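Long-range contact in ATP-dependent DNA helicase (Mycobacterium smegmatis, PDB 5V9X), which unwinds RNA:DNA hybrids by moving 3'-to-5' along a single DNA strand, a movement powered by ATP hydrolysis: residues A[254-263]-A[422-430]. Residues are numbered along the deposited sequence; the frame is centred on the assembly and turned at random.
Sequences KTFDLSVQVP and EISQGVLFP
Phe429 and Gln261 bring two flat groups together at the C-terminal end of a pair of parallel strands. The Gln261 amide stands steeply against the ring, the planes 70° apart, with OE1 3.6 Å from Phe429 CZ; Pro263 CG meets the ring at its edge, near the ring plane. With its chain extended beyond CG, Gln261 also runs across Val427, laying CD 3.5 Å from Val427 CG1, so its methylenes and amide cover a branched apolar residue. Nearer the start of the strands, on this same face, the side chains of Asp257 and Gln425 run side by side, pointing the same way, with Asp257 OD2 against Gln425 CG and the carboxylate and amide planes 31° apart; polar groups suit this more open stretch. The other face carries Phe256, approached obliquely by Ser424 CB, and Val260, whose CG1 packs on Pro430 CG at 3.8 Å. Between them Gly426, with no side chain, pairs with Leu258, which packs against helix 406-413.

Backbone bonds join the strands in parallel register. Asp257 gives its N to Ser424 O and accepts Gly426 N at its own O; Ser259 O takes Leu428 N at 2.7 Å, and Leu428 O takes Gln261 N. Before the strands, Lys254 sends CG anti to its backbone N (chi1 179°), then bends at chi2; its long, flexible chain lets NZ hydrogen-bond across to Glu422 O, 2.9 Å away, from above that carbonyl's plane. The hydroxyl of Ser424 is bonded to Ala416 O.

The pair belongs to the parallel sheet of the second RecA-like domain of this helicase, with Lys254 also touching Pro70 and Thr71 of the probable P-loop. Helices 406-413 and 433-448 cover the face of Phe256, Leu258, Val260 and Leu428, while helix 276-288 packs on Gln261 and Phe429. Strand 394-400 flanks 424-429, and strand 657-659 flanks 256-262.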
# COMPACT_ATOMS: atom_id res chain seq x y z
N LYS A 254 -1.66 3.26 -23.14
CA LYS A 254 -2.34 2.11 -22.57
C LYS A 254 -3.83 2.40 -22.56
O LYS A 254 -4.27 3.41 -22.01
CB LYS A 254 -1.84 1.81 -21.15
CG LYS A 254 -2.53 0.63 -20.49
CD LYS A 254 -2.34 -0.65 -21.28
CE LYS A 254 -3.16 -1.78 -20.70
NZ LYS A 254 -2.93 -3.08 -21.40
N THR A 255 -4.61 1.51 -23.18
CA THR A 255 -6.05 1.71 -23.31
C THR A 255 -6.78 0.90 -22.25
O THR A 255 -6.56 -0.31 -22.12
CB THR A 255 -6.52 1.29 -24.71
OG1 THR A 255 -5.66 1.87 -25.69
CG2 THR A 255 -7.95 1.76 -24.95
N PHE A 256 -7.65 1.57 -21.51
CA PHE A 256 -8.50 0.93 -20.52
C PHE A 256 -9.96 1.01 -20.96
O PHE A 256 -10.38 2.01 -21.55
CB PHE A 256 -8.35 1.58 -19.14
CG PHE A 256 -7.02 1.32 -18.49
CD1 PHE A 256 -5.95 2.17 -18.70
CD2 PHE A 256 -6.84 0.22 -17.66
CE1 PHE A 256 -4.73 1.93 -18.10
CE2 PHE A 256 -5.62 -0.02 -17.06
CZ PHE A 256 -4.56 0.84 -17.28
N ASP A 257 -10.71 -0.04 -20.69
CA ASP A 257 -12.15 -0.08 -20.94
C ASP A 257 -12.84 -0.18 -19.58
O ASP A 257 -13.24 -1.26 -19.13
CB ASP A 257 -12.52 -1.25 -21.86
CG ASP A 257 -14.00 -1.28 -22.20
OD1 ASP A 257 -14.68 -0.24 -22.00
OD2 ASP A 257 -14.48 -2.33 -22.66
N LEU A 258 -12.97 0.96 -18.92
CA LEU A 258 -13.47 1.02 -17.55
C LEU A 258 -14.98 1.20 -17.53
O LEU A 258 -15.60 1.64 -18.51
CB LEU A 258 -12.79 2.15 -16.78
CG LEU A 258 -11.26 2.09 -16.74
CD1 LEU A 258 -10.70 3.28 -15.98
CD2 LEU A 258 -10.80 0.78 -16.13
N SER A 259 -15.58 0.87 -16.39
CA SER A 259 -17.03 0.85 -16.26
C SER A 259 -17.40 0.82 -14.79
O SER A 259 -16.75 0.14 -13.99
CB SER A 259 -17.63 -0.36 -16.98
OG SER A 259 -18.99 -0.54 -16.64
N VAL A 260 -18.44 1.57 -14.43
CA VAL A 260 -18.97 1.61 -13.07
C VAL A 260 -20.41 1.13 -13.14
O VAL A 260 -21.29 1.86 -13.62
CB VAL A 260 -18.88 3.02 -12.45
CG1 VAL A 260 -19.53 3.03 -11.08
CG2 VAL A 260 -17.44 3.47 -12.36
N GLN A 261 -20.66 -0.08 -12.65
CA GLN A 261 -21.96 -0.72 -12.76
C GLN A 261 -22.66 -0.72 -11.41
O GLN A 261 -22.06 -1.11 -10.39
CB GLN A 261 -21.82 -2.15 -13.30
CG GLN A 261 -21.19 -2.21 -14.69
CD GLN A 261 -21.10 -3.62 -15.25
OE1 GLN A 261 -21.63 -4.57 -14.66
NE2 GLN A 261 -20.43 -3.76 -16.38
N VAL A 262 -23.92 -0.28 -11.39
CA VAL A 262 -24.77 -0.32 -10.21
C VAL A 262 -26.01 -1.14 -10.55
O VAL A 262 -26.87 -0.68 -11.33
CB VAL A 262 -25.14 1.09 -9.74
CG1 VAL A 262 -26.22 1.03 -8.67
CG2 VAL A 262 -23.91 1.81 -9.21
N PRO A 263 -26.16 -2.35 -10.00
CA PRO A 263 -27.24 -3.24 -10.46
C PRO A 263 -28.63 -2.82 -10.01
O PRO A 263 -29.61 -3.30 -10.60
CB PRO A 263 -26.85 -4.60 -9.87
CG PRO A 263 -25.41 -4.46 -9.45
CD PRO A 263 -25.24 -3.03 -9.08
N GLU A 422 -2.82 -4.61 -25.93
CA GLU A 422 -4.17 -5.06 -25.60
C GLU A 422 -4.86 -4.06 -24.68
O GLU A 422 -4.23 -3.27 -23.98
CB GLU A 422 -4.13 -6.44 -24.95
CG GLU A 422 -5.47 -7.16 -24.93
CD GLU A 422 -5.91 -7.62 -26.30
OE1 GLU A 422 -5.53 -8.74 -26.71
OE2 GLU A 422 -6.63 -6.86 -26.98
N ILE A 423 -6.19 -4.12 -24.69
CA ILE A 423 -7.04 -3.30 -23.82
C ILE A 423 -7.26 -4.04 -22.51
O ILE A 423 -7.41 -5.26 -22.48
CB ILE A 423 -8.38 -2.98 -24.52
CG1 ILE A 423 -8.14 -2.16 -25.79
CG2 ILE A 423 -9.33 -2.25 -23.58
CD1 ILE A 423 -9.40 -1.93 -26.60
N SER A 424 -7.27 -3.29 -21.41
CA SER A 424 -7.58 -3.83 -20.09
C SER A 424 -9.03 -3.50 -19.75
O SER A 424 -9.39 -2.32 -19.66
CB SER A 424 -6.64 -3.27 -19.03
OG SER A 424 -5.29 -3.62 -19.30
N GLN A 425 -9.85 -4.53 -19.58
CA GLN A 425 -11.27 -4.37 -19.30
C GLN A 425 -11.48 -4.37 -17.78
O GLN A 425 -11.09 -5.33 -17.10
CB GLN A 425 -12.07 -5.48 -19.97
CG GLN A 425 -13.53 -5.18 -20.19
CD GLN A 425 -14.21 -6.22 -21.06
OE1 GLN A 425 -13.55 -6.93 -21.83
NE2 GLN A 425 -15.52 -6.33 -20.93
N GLY A 426 -12.09 -3.31 -17.26
CA GLY A 426 -12.27 -3.19 -15.83
C GLY A 426 -13.62 -2.66 -15.40
O GLY A 426 -14.06 -1.61 -15.87
N VAL A 427 -14.28 -3.37 -14.50
CA VAL A 427 -15.59 -2.99 -13.98
C VAL A 427 -15.47 -2.73 -12.48
O VAL A 427 -14.86 -3.54 -11.76
CB VAL A 427 -16.66 -4.06 -14.27
CG1 VAL A 427 -17.99 -3.66 -13.66
CG2 VAL A 427 -16.79 -4.29 -15.76
N LEU A 428 -16.04 -1.62 -12.02
CA LEU A 428 -16.07 -1.27 -10.61
C LEU A 428 -17.50 -1.34 -10.10
O LEU A 428 -18.41 -0.79 -10.72
CB LEU A 428 -15.49 0.13 -10.38
CG LEU A 428 -13.99 0.28 -10.09
CD1 LEU A 428 -13.15 -0.02 -11.33
CD2 LEU A 428 -13.69 1.67 -9.56
N PHE A 429 -17.69 -2.01 -8.96
CA PHE A 429 -19.00 -2.11 -8.32
C PHE A 429 -19.00 -1.30 -7.03
O PHE A 429 -18.35 -1.71 -6.06
CB PHE A 429 -19.36 -3.56 -8.03
CG PHE A 429 -19.79 -4.35 -9.24
CD1 PHE A 429 -18.86 -5.00 -10.02
CD2 PHE A 429 -21.13 -4.44 -9.58
CE1 PHE A 429 -19.25 -5.73 -11.13
CE2 PHE A 429 -21.53 -5.16 -10.68
CZ PHE A 429 -20.59 -5.81 -11.46
N PRO A 430 -19.68 -0.16 -6.98
CA PRO A 430 -19.84 0.53 -5.69
C PRO A 430 -20.64 -0.31 -4.71
O PRO A 430 -21.57 -1.03 -5.08
CB PRO A 430 -20.59 1.81 -6.07
CG PRO A 430 -20.31 2.01 -7.52
CD PRO A 430 -20.21 0.63 -8.10